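PDB 4LXR: protein toll from Drosophila melanogaster, which serves as the cell-surface receptor for cleaved Spätzle, setting dorsal-ventral polarity in the embryo and switching on antifungal immune signalling. Local coordinates for residues L672-T678 and D693-L699; S722-C728 and E751-N756; L67-V72 and L95-S99. One frame throughout, in Å; residues are numbered along the deposited sequence.

Interaction 1: residues L672-T678 and D693-L699. With NAG (2-acetamido-2-deoxy-beta-D-glucopyranose), chain G.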
loop_
_atom_site.group_PDB
_atom_site.type_symbol
_atom_site.label_atom_id
_atom_site.label_comp_id
_atom_site.label_asym_id
_atom_site.label_seq_id
_atom_site.Cartn_x
_atom_site.Cartn_y
_atom_site.Cartn_z
ATOM N N LEU A 672 -52.819 -28.159 10.402
ATOM C CA LEU A 672 -53.813 -28.793 9.560
ATOM C C LEU A 672 -54.918 -27.839 9.119
ATOM O O LEU A 672 -55.976 -28.285 8.696
ATOM C CB LEU A 672 -54.428 -29.979 10.312
ATOM C CG LEU A 672 -53.405 -30.942 10.923
ATOM C CD1 LEU A 672 -54.082 -31.948 11.843
ATOM C CD2 LEU A 672 -52.620 -31.656 9.805
ATOM N N ALA A 673 -54.686 -26.536 9.217
ATOM C CA ALA A 673 -55.725 -25.588 8.827
ATOM C C ALA A 673 -56.149 -25.798 7.381
ATOM O O ALA A 673 -55.306 -25.935 6.492
ATOM C CB ALA A 673 -55.260 -24.148 9.045
ATOM N N GLY A 674 -57.457 -25.847 7.152
ATOM C CA GLY A 674 -57.988 -25.877 5.800
ATOM C C GLY A 674 -58.105 -27.263 5.202
ATOM O O GLY A 674 -57.852 -27.452 4.021
ATOM N N ASN A 675 -58.495 -28.233 6.018
ATOM C CA ASN A 675 -58.667 -29.600 5.559
ATOM C C ASN A 675 -60.112 -30.096 5.720
ATOM O O ASN A 675 -60.999 -29.308 6.054
ATOM C CB ASN A 675 -57.661 -30.513 6.256
ATOM C CG ASN A 675 -56.279 -30.433 5.627
ATOM O OD1 ASN A 675 -56.046 -31.022 4.578
ATOM N ND2 ASN A 675 -55.367 -29.699 6.254
ATOM N N ASN A 676 -60.346 -31.383 5.469
ATOM C CA ASN A 676 -61.698 -31.936 5.483
ATOM C C ASN A 676 -61.986 -32.833 6.694
ATOM O O ASN A 676 -62.736 -33.800 6.579
ATOM C CB ASN A 676 -61.949 -32.759 4.206
ATOM C CG ASN A 676 -62.305 -31.901 2.997
ATOM O OD1 ASN A 676 -61.720 -30.842 2.771
ATOM N ND2 ASN A 676 -63.271 -32.365 2.215
ATOM N N LEU A 677 -61.382 -32.530 7.841
ATOM C CA LEU A 677 -61.469 -33.410 9.004
ATOM C C LEU A 677 -62.841 -33.343 9.659
ATOM O O LEU A 677 -63.312 -32.258 10.009
ATOM C CB LEU A 677 -60.397 -33.052 10.041
ATOM C CG LEU A 677 -58.931 -33.321 9.665
ATOM C CD1 LEU A 677 -57.957 -32.841 10.731
ATOM C CD2 LEU A 677 -58.736 -34.803 9.375
ATOM N N THR A 678 -63.469 -34.502 9.850
ATOM C CA THR A 678 -64.795 -34.546 10.469
ATOM C C THR A 678 -64.793 -35.030 11.925
ATOM O O THR A 678 -65.770 -34.850 12.643
ATOM C CB THR A 678 -65.789 -35.374 9.633
ATOM O OG1 THR A 678 -65.255 -36.682 9.387
ATOM C CG2 THR A 678 -66.071 -34.679 8.303
ATOM N N ASP A 693 -53.268 -27.352 15.164
ATOM C CA ASP A 693 -54.076 -26.377 14.458
ATOM C C ASP A 693 -55.044 -27.153 13.597
ATOM O O ASP A 693 -54.665 -27.652 12.539
ATOM C CB ASP A 693 -53.202 -25.439 13.605
ATOM C CG ASP A 693 -54.015 -24.396 12.830
ATOM O OD1 ASP A 693 -55.265 -24.471 12.763
ATOM O OD2 ASP A 693 -53.392 -23.483 12.262
ATOM N N ILE A 694 -56.291 -27.259 14.063
ATOM C CA ILE A 694 -57.338 -27.923 13.304
ATOM C C ILE A 694 -58.432 -26.944 12.930
ATOM O O ILE A 694 -59.601 -27.319 12.809
ATOM C CB ILE A 694 -57.956 -29.124 14.067
ATOM C CG1 ILE A 694 -58.381 -28.713 15.484
ATOM C CG2 ILE A 694 -56.991 -30.310 14.048
ATOM C CD1 ILE A 694 -58.703 -29.865 16.410
ATOM N N SER A 695 -58.053 -25.687 12.745
ATOM C CA SER A 695 -58.988 -24.679 12.260
ATOM C C SER A 695 -59.381 -24.921 10.796
ATOM O O SER A 695 -58.668 -25.596 10.045
ATOM C CB SER A 695 -58.403 -23.268 12.429
ATOM O OG SER A 695 -57.173 -23.119 11.734
ATOM N N TRP A 696 -60.526 -24.368 10.405
ATOM C CA TRP A 696 -61.038 -24.494 9.040
ATOM C C TRP A 696 -61.080 -25.931 8.550
ATOM O O TRP A 696 -60.618 -26.244 7.454
ATOM C CB TRP A 696 -60.285 -23.563 8.079
ATOM C CG TRP A 696 -60.420 -22.157 8.547
ATOM C CD1 TRP A 696 -59.513 -21.441 9.284
ATOM C CD2 TRP A 696 -61.568 -21.314 8.390
ATOM N NE1 TRP A 696 -60.026 -20.193 9.576
ATOM C CE2 TRP A 696 -61.283 -20.091 9.035
ATOM C CE3 TRP A 696 -62.807 -21.471 7.759
ATOM C CZ2 TRP A 696 -62.192 -19.033 9.062
ATOM C CZ3 TRP A 696 -63.704 -20.419 7.784
ATOM C CH2 TRP A 696 -63.396 -19.218 8.436
ATOM N N ASN A 697 -61.633 -26.802 9.388
ATOM C CA ASN A 697 -61.905 -28.174 9.000
ATOM C C ASN A 697 -63.413 -28.404 8.989
ATOM O O ASN A 697 -64.164 -27.445 8.817
ATOM C CB ASN A 697 -61.143 -29.147 9.897
ATOM C CG ASN A 697 -59.713 -29.390 9.401
ATOM O OD1 ASN A 697 -59.457 -30.368 8.715
ATOM N ND2 ASN A 697 -58.790 -28.491 9.737
ATOM N N HIS A 698 -63.866 -29.645 9.157
ATOM C CA HIS A 698 -65.310 -29.933 9.153
ATOM C C HIS A 698 -65.796 -30.453 10.507
ATOM O O HIS A 698 -66.689 -31.300 10.561
ATOM C CB HIS A 698 -65.672 -30.977 8.082
ATOM C CG HIS A 698 -65.452 -30.519 6.672
ATOM N ND1 HIS A 698 -64.927 -29.285 6.356
ATOM C CD2 HIS A 698 -65.690 -31.138 5.490
ATOM C CE1 HIS A 698 -64.847 -29.163 5.042
ATOM N NE2 HIS A 698 -65.306 -30.273 4.495
ATOM N N LEU A 699 -65.202 -29.965 11.587
ATOM C CA LEU A 699 -65.442 -30.536 12.909
ATOM C C LEU A 699 -66.704 -29.980 13.539
ATOM O O LEU A 699 -66.981 -28.782 13.458
ATOM C CB LEU A 699 -64.252 -30.271 13.833
ATOM C CG LEU A 699 -62.876 -30.773 13.394
ATOM C CD1 LEU A 699 -61.830 -30.212 14.353
ATOM C CD2 LEU A 699 -62.836 -32.290 13.391
HETATM C C1 NAG G . -63.585 -31.414 1.179
HETATM C C2 NAG G . -64.136 -32.099 -0.071
HETATM C C3 NAG G . -64.466 -31.056 -1.139
HETATM C C4 NAG G . -65.355 -29.954 -0.576
HETATM C C5 NAG G . -64.755 -29.389 0.711
HETATM C C6 NAG G . -65.668 -28.414 1.418
HETATM C C7 NAG G . -63.119 -34.341 -0.203
HETATM C C8 NAG G . -62.046 -35.171 -0.849
HETATM N N2 NAG G . -63.177 -33.062 -0.589
HETATM O O3 NAG G . -65.102 -31.672 -2.254
HETATM O O4 NAG G . -65.451 -28.918 -1.547
HETATM O O5 NAG G . -64.507 -30.452 1.640
HETATM O O6 NAG G . -65.061 -27.135 1.541
HETATM O O7 NAG G . -63.893 -34.807 0.628
HETATM O O HOH W 1 -52.195 -24.873 10.277
HETATM O O HOH W 2 -68.216 -33.316 11.807
#
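Asn697 reaches across to 672-678 with both ends of its amide. Asn697 OD1 takes the backbone N-H of Leu677, 3.0 Å to Leu677 N, on a lone pair in the carbonyl plane. Asn697 ND2 gives a fairly straight bond (164°) to Leu672 O, 3.0 Å away. With CG turned beside the backbone N (chi1 -85°), the amide lies between the two turns, and bonds at both ends fix its rotation. Leu672 O is gripped from opposite faces of its plane by Asn697 ND2 and by Asn675 ND2, and Ser695 O likewise accepts from Gly674 N on one face and Asn697 ND2 on the other. Asn675 and Asn697 are equivalent residues of successive leucine-rich repeats, LRR 17 and LRR 18, forming part of the buried asparagine row of the solenoid; Asn724 continues it by bonding Ile694 O and Leu699 N. At the outer end, Asn676 carries an N-linked GlcNAc on ND2, and Asn676 CA stands over the face of the His698 ring, 4.0 Å from its centroid, a CH-pi contact. His698 NE2 donates to the sugar ring oxygen O5 at 3.0 Å, tying the glycan to the next repeat. At the strand end, Asp693 OD1 accepts from Ser695 N in an Asx turn and from Ser695 OG at 2.6 Å; Ala673 CB packs 3.5 Å from Ser695 OG.

Interaction 2: residues S722-C728 and E751-N756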
loop_
_atom_site.group_PDB
_atom_site.type_symbol
_atom_site.label_atom_id
_atom_site.label_comp_id
_atom_site.label_asym_id
_atom_site.label_seq_id
_atom_site.Cartn_x
_atom_site.Cartn_y
_atom_site.Cartn_z
ATOM N N SER A 722 -61.077 -22.349 15.361
ATOM C CA SER A 722 -62.077 -21.564 14.631
ATOM C C SER A 722 -62.254 -22.081 13.211
ATOM O O SER A 722 -61.466 -22.895 12.736
ATOM C CB SER A 722 -61.728 -20.071 14.618
ATOM O OG SER A 722 -60.567 -19.808 13.839
ATOM N N GLY A 723 -63.294 -21.605 12.537
ATOM C CA GLY A 723 -63.588 -22.044 11.188
ATOM C C GLY A 723 -64.197 -23.434 11.119
ATOM O O GLY A 723 -64.273 -24.026 10.049
ATOM N N ASN A 724 -64.633 -23.964 12.256
ATOM C CA ASN A 724 -65.293 -25.265 12.270
ATOM C C ASN A 724 -66.790 -25.145 12.558
ATOM O O ASN A 724 -67.208 -24.288 13.333
ATOM C CB ASN A 724 -64.631 -26.197 13.290
ATOM C CG ASN A 724 -63.283 -26.713 12.818
ATOM O OD1 ASN A 724 -63.214 -27.662 12.044
ATOM N ND2 ASN A 724 -62.207 -26.091 13.290
ATOM N N PRO A 725 -67.604 -26.009 11.934
ATOM C CA PRO A 725 -69.060 -25.988 12.173
ATOM C C PRO A 725 -69.436 -26.652 13.494
ATOM O O PRO A 725 -70.023 -27.741 13.489
ATOM C CB PRO A 725 -69.623 -26.804 11.003
ATOM C CG PRO A 725 -68.516 -27.732 10.622
ATOM C CD PRO A 725 -67.220 -26.981 10.896
ATOM N N TRP A 726 -69.097 -26.006 14.608
ATOM C CA TRP A 726 -69.342 -26.571 15.930
ATOM C C TRP A 726 -70.839 -26.776 16.220
ATOM O O TRP A 726 -71.660 -25.895 15.962
ATOM C CB TRP A 726 -68.678 -25.716 17.016
ATOM C CG TRP A 726 -67.191 -25.605 16.833
ATOM C CD1 TRP A 726 -66.488 -24.488 16.499
ATOM C CD2 TRP A 726 -66.230 -26.663 16.956
ATOM N NE1 TRP A 726 -65.146 -24.778 16.417
ATOM C CE2 TRP A 726 -64.962 -26.108 16.692
ATOM C CE3 TRP A 726 -66.320 -28.025 17.270
ATOM C CZ2 TRP A 726 -63.789 -26.866 16.732
ATOM C CZ3 TRP A 726 -65.157 -28.779 17.300
ATOM C CH2 TRP A 726 -63.904 -28.192 17.034
ATOM N N MET A 727 -71.167 -27.956 16.736
ATOM C CA MET A 727 -72.533 -28.294 17.136
ATOM C C MET A 727 -72.697 -27.969 18.612
ATOM O O MET A 727 -72.254 -28.720 19.479
ATOM C CB MET A 727 -72.814 -29.782 16.873
ATOM C CG MET A 727 -74.156 -30.288 17.384
ATOM S SD MET A 727 -75.566 -29.570 16.513
ATOM C CE MET A 727 -75.016 -29.673 14.806
ATOM N N CYS A 728 -73.312 -26.827 18.886
ATOM C CA CYS A 728 -73.456 -26.337 20.258
ATOM C C CYS A 728 -74.795 -26.728 20.884
ATOM O O CYS A 728 -75.707 -25.919 21.003
ATOM C CB CYS A 728 -73.202 -24.821 20.324
ATOM S SG CYS A 728 -71.495 -24.377 19.757
ATOM N N GLU A 751 -63.133 -16.413 17.700
ATOM C CA GLU A 751 -63.647 -16.660 16.347
ATOM C C GLU A 751 -64.364 -18.001 16.191
ATOM O O GLU A 751 -64.842 -18.334 15.100
ATOM C CB GLU A 751 -62.534 -16.554 15.294
ATOM C CG GLU A 751 -62.155 -15.133 14.935
ATOM C CD GLU A 751 -61.468 -14.412 16.081
ATOM O OE1 GLU A 751 -60.457 -14.941 16.597
ATOM O OE2 GLU A 751 -61.952 -13.325 16.475
ATOM N N MET A 752 -64.423 -18.782 17.265
ATOM C CA MET A 752 -65.214 -20.012 17.235
ATOM C C MET A 752 -66.720 -19.697 17.144
ATOM O O MET A 752 -67.242 -18.840 17.865
ATOM C CB MET A 752 -64.905 -20.886 18.448
ATOM C CG MET A 752 -63.458 -21.365 18.496
ATOM S SD MET A 752 -63.094 -22.143 20.081
ATOM C CE MET A 752 -64.091 -23.642 19.983
ATOM N N MET A 753 -67.396 -20.386 16.236
ATOM C CA MET A 753 -68.799 -20.143 15.934
ATOM C C MET A 753 -69.610 -21.409 16.160
ATOM O O MET A 753 -69.170 -22.497 15.802
ATOM C CB MET A 753 -68.950 -19.715 14.466
ATOM C CG MET A 753 -68.216 -18.439 14.106
ATOM S SD MET A 753 -68.768 -17.014 15.099
ATOM C CE MET A 753 -70.386 -16.717 14.413
ATOM N N CYS A 754 -70.779 -21.249 16.776
ATOM C CA CYS A 754 -71.808 -22.280 16.865
ATOM C C CYS A 754 -72.757 -22.127 15.682
ATOM O O CYS A 754 -73.327 -21.053 15.474
ATOM C CB CYS A 754 -72.622 -22.105 18.151
ATOM S SG CYS A 754 -71.699 -22.352 19.670
ATOM N N VAL A 755 -72.951 -23.190 14.910
ATOM C CA VAL A 755 -73.704 -23.051 13.664
ATOM C C VAL A 755 -75.139 -23.608 13.690
ATOM O O VAL A 755 -75.498 -24.460 12.889
ATOM C CB VAL A 755 -72.883 -23.574 12.446
ATOM C CG1 VAL A 755 -71.565 -22.810 12.349
ATOM C CG2 VAL A 755 -72.617 -25.076 12.541
ATOM N N ASN A 756 -75.964 -23.096 14.597
ATOM C CA ASN A 756 -77.375 -23.498 14.666
ATOM C C ASN A 756 -78.371 -22.336 14.606
ATOM O O ASN A 756 -79.083 -22.079 15.579
ATOM C CB ASN A 756 -77.648 -24.317 15.930
ATOM C CG ASN A 756 -76.969 -25.669 15.909
ATOM O OD1 ASN A 756 -76.662 -26.210 14.846
ATOM N ND2 ASN A 756 -76.727 -26.223 17.091
HETATM O O HOH W 3 -65.481 -19.879 12.435
HETATM O O HOH W 4 -65.861 -22.006 14.447
#
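Val755 N gives a nearly straight bond (173°) to Trp726 O at 3.2 Å, the one direct backbone hydrogen bond across the contact. Toward Ser722 the backbones are joined by water: one molecule links Gly723 N to Glu751 O, another Asn724 O to Met753 N. The covalent tie is the disulfide between Cys728 and Cys754, Cys728 SG to Cys754 SG 2.0 Å with a chi3 of -77°, within the second LRRCT capping region of the ectodomain. The Trp726 indole is held on several sides. Met752 CE comes over one face in a CH-pi contact, 4.3 Å from the centroid of the five-membered ring and offset toward the rim; Asn724 CB covers the opposite face, and Met753 O meets the edge in plane, 3.4 Å from Trp726 CD1. The final bend of the Met752 chain (chi3 69°) brings its methyl over the ring, and the indole NE1 is satisfied by Leu721 O. Farther along, Val755 CG2 packs on Pro725 CB at 3.8 Å, beside the inverse gamma turn centred on that proline. Helix 733-740 packs against this cluster, Leu735 touching Trp726 and Thr739 touching Met752, while strand 753-754 pairs antiparallel with strand 761-762.

Interaction 3: residues L67-V72 and L95-S99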
loop_
_atom_site.group_PDB
_atom_site.type_symbol
_atom_site.label_atom_id
_atom_site.label_comp_id
_atom_site.label_asym_id
_atom_site.label_seq_id
_atom_site.Cartn_x
_atom_site.Cartn_y
_atom_site.Cartn_z
ATOM N N LEU A 67 15.338 48.311 5.279
ATOM C CA LEU A 67 14.973 46.990 5.783
ATOM C C LEU A 67 15.883 46.526 6.920
ATOM O O LEU A 67 15.416 45.929 7.895
ATOM C CB LEU A 67 15.002 45.958 4.664
ATOM C CG LEU A 67 13.667 45.416 4.170
ATOM C CD1 LEU A 67 13.864 44.066 3.512
ATOM C CD2 LEU A 67 12.685 45.311 5.308
ATOM N N ARG A 68 17.177 46.809 6.783
ATOM C CA ARG A 68 18.201 46.340 7.721
ATOM C C ARG A 68 18.106 44.845 8.016
ATOM O O ARG A 68 17.963 44.439 9.166
ATOM C CB ARG A 68 18.185 47.154 9.021
ATOM C CG ARG A 68 18.481 48.636 8.827
ATOM C CD ARG A 68 18.702 49.357 10.160
ATOM N NE ARG A 68 20.116 49.395 10.545
ATOM C CZ ARG A 68 20.647 48.722 11.567
ATOM N NH1 ARG A 68 21.946 48.827 11.826
ATOM N NH2 ARG A 68 19.882 47.953 12.334
ATOM N N ILE A 69 18.180 44.021 6.979
ATOM C CA ILE A 69 18.062 42.578 7.180
ATOM C C ILE A 69 19.162 42.017 8.100
ATOM O O ILE A 69 18.881 41.211 8.977
ATOM C CB ILE A 69 17.985 41.815 5.833
ATOM C CG1 ILE A 69 16.707 42.212 5.083
ATOM C CG2 ILE A 69 18.053 40.304 6.051
ATOM C CD1 ILE A 69 16.495 41.476 3.790
ATOM N N GLY A 70 20.402 42.462 7.922
ATOM C CA GLY A 70 21.488 42.008 8.775
ATOM C C GLY A 70 22.229 40.813 8.204
ATOM O O GLY A 70 22.133 40.527 7.006
ATOM N N GLU A 71 22.982 40.110 9.044
ATOM C CA GLU A 71 23.696 38.931 8.568
ATOM C C GLU A 71 22.748 37.817 8.119
ATOM O O GLU A 71 21.799 37.466 8.812
ATOM C CB GLU A 71 24.687 38.402 9.605
ATOM C CG GLU A 71 25.571 37.279 9.045
ATOM C CD GLU A 71 26.762 36.950 9.926
ATOM O OE1 GLU A 71 26.978 37.661 10.931
ATOM O OE2 GLU A 71 27.483 35.980 9.607
ATOM N N VAL A 72 23.012 37.260 6.947
ATOM C CA VAL A 72 22.163 36.197 6.441
ATOM C C VAL A 72 22.994 35.241 5.573
ATOM O O VAL A 72 23.899 35.674 4.865
ATOM C CB VAL A 72 20.939 36.798 5.704
ATOM C CG1 VAL A 72 21.313 37.284 4.291
ATOM C CG2 VAL A 72 19.816 35.811 5.671
ATOM N N LEU A 95 19.143 46.769 0.962
ATOM C CA LEU A 95 18.314 45.988 1.860
ATOM C C LEU A 95 19.022 45.747 3.190
ATOM O O LEU A 95 18.457 45.145 4.104
ATOM C CB LEU A 95 17.950 44.668 1.192
ATOM C CG LEU A 95 17.060 44.855 -0.034
ATOM C CD1 LEU A 95 16.824 43.512 -0.757
ATOM C CD2 LEU A 95 15.749 45.506 0.411
ATOM N N GLY A 96 20.256 46.229 3.300
ATOM C CA GLY A 96 21.035 46.053 4.516
ATOM C C GLY A 96 21.455 44.609 4.756
ATOM O O GLY A 96 21.610 44.183 5.910
ATOM N N ILE A 97 21.638 43.854 3.672
ATOM C CA ILE A 97 22.045 42.448 3.785
ATOM C C ILE A 97 23.548 42.382 4.038
ATOM O O ILE A 97 24.321 43.044 3.353
ATOM C CB ILE A 97 21.683 41.657 2.517
ATOM C CG1 ILE A 97 20.166 41.439 2.461
ATOM C CG2 ILE A 97 22.409 40.318 2.489
ATOM C CD1 ILE A 97 19.662 40.942 1.133
ATOM N N VAL A 98 23.965 41.619 5.044
ATOM C CA VAL A 98 25.381 41.602 5.401
ATOM C C VAL A 98 26.034 40.237 5.177
ATOM O O VAL A 98 25.491 39.203 5.566
ATOM C CB VAL A 98 25.615 42.086 6.860
ATOM C CG1 VAL A 98 27.047 41.809 7.299
ATOM C CG2 VAL A 98 25.299 43.578 6.982
ATOM N N SER A 99 27.191 40.263 4.519
ATOM C CA SER A 99 28.057 39.095 4.348
ATOM C C SER A 99 27.336 37.780 4.062
ATOM O O SER A 99 27.399 36.838 4.858
ATOM C CB SER A 99 28.962 38.936 5.572
ATOM O OG SER A 99 28.199 38.660 6.729
#
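A short two-stranded parallel sheet, 70-72 with 97-98, joins two successive turns near the N-terminal end of the Toll ectodomain, segment 95-99 arriving from helix 88-94 through a Schellman motif at Gly96. Ile69 N bonds Leu95 O almost straight (176°) at 3.1 Å, in the carbonyl plane. Gly70 then uses both its polar backbone atoms: Gly70 N donates to Gly96 O at 2.9 Å, and Gly70 O accepts from Val98 N, which stands above the carbonyl plane. At Gly96 a side chain would run into Arg68 CA, so the close approach of the two segments depends on its absence. On the buried side, the CG1 branch of Ile97, beside the backbone N (chi1 -73°), runs alongside Ile69 in the same direction, Ile97 CG1 lying 3.9 Å from Ile69 CD1. With an alanine here in place of Ile97 both branches are gone, which would probably open a gap beside Ile69 CD1 and Val72 CG1 and take away Ile97's own contact with Val48 of strand 47-52. Leu67 and Leu95 lie side by side and extend the apolar layer toward strands 38-43 and 47-52. Where Val72 crosses Ile97 obliquely, Val72 CG1 comes within 3.7 Å of Ile97 CG2.

How the interactions relate
Along the chain the contacts come in the order interaction 3, interaction 1, interaction 2. Interaction 3 lies on the opposite side of the chain's centre from the other two; its centre is about 108 Å from that of interaction 1 and about 112 Å from that of interaction 2. Interactions 1 and 2 are neighbours, their centres about 12 Å apart, and belong to the C-terminal repeat block and its cap: interaction 1 follows strands 669-671 and 691-693, interaction 2 begins after strand 718-720, and these strands lie side by side in one parallel run. Trp696 N probably bonds Ser722 O, so the last repeat packs directly against the start of the disulfide-closed cap. Interaction 3 thus belongs to the N-terminal part of the Toll ectodomain and interactions 1 and 2 to its C-terminal part.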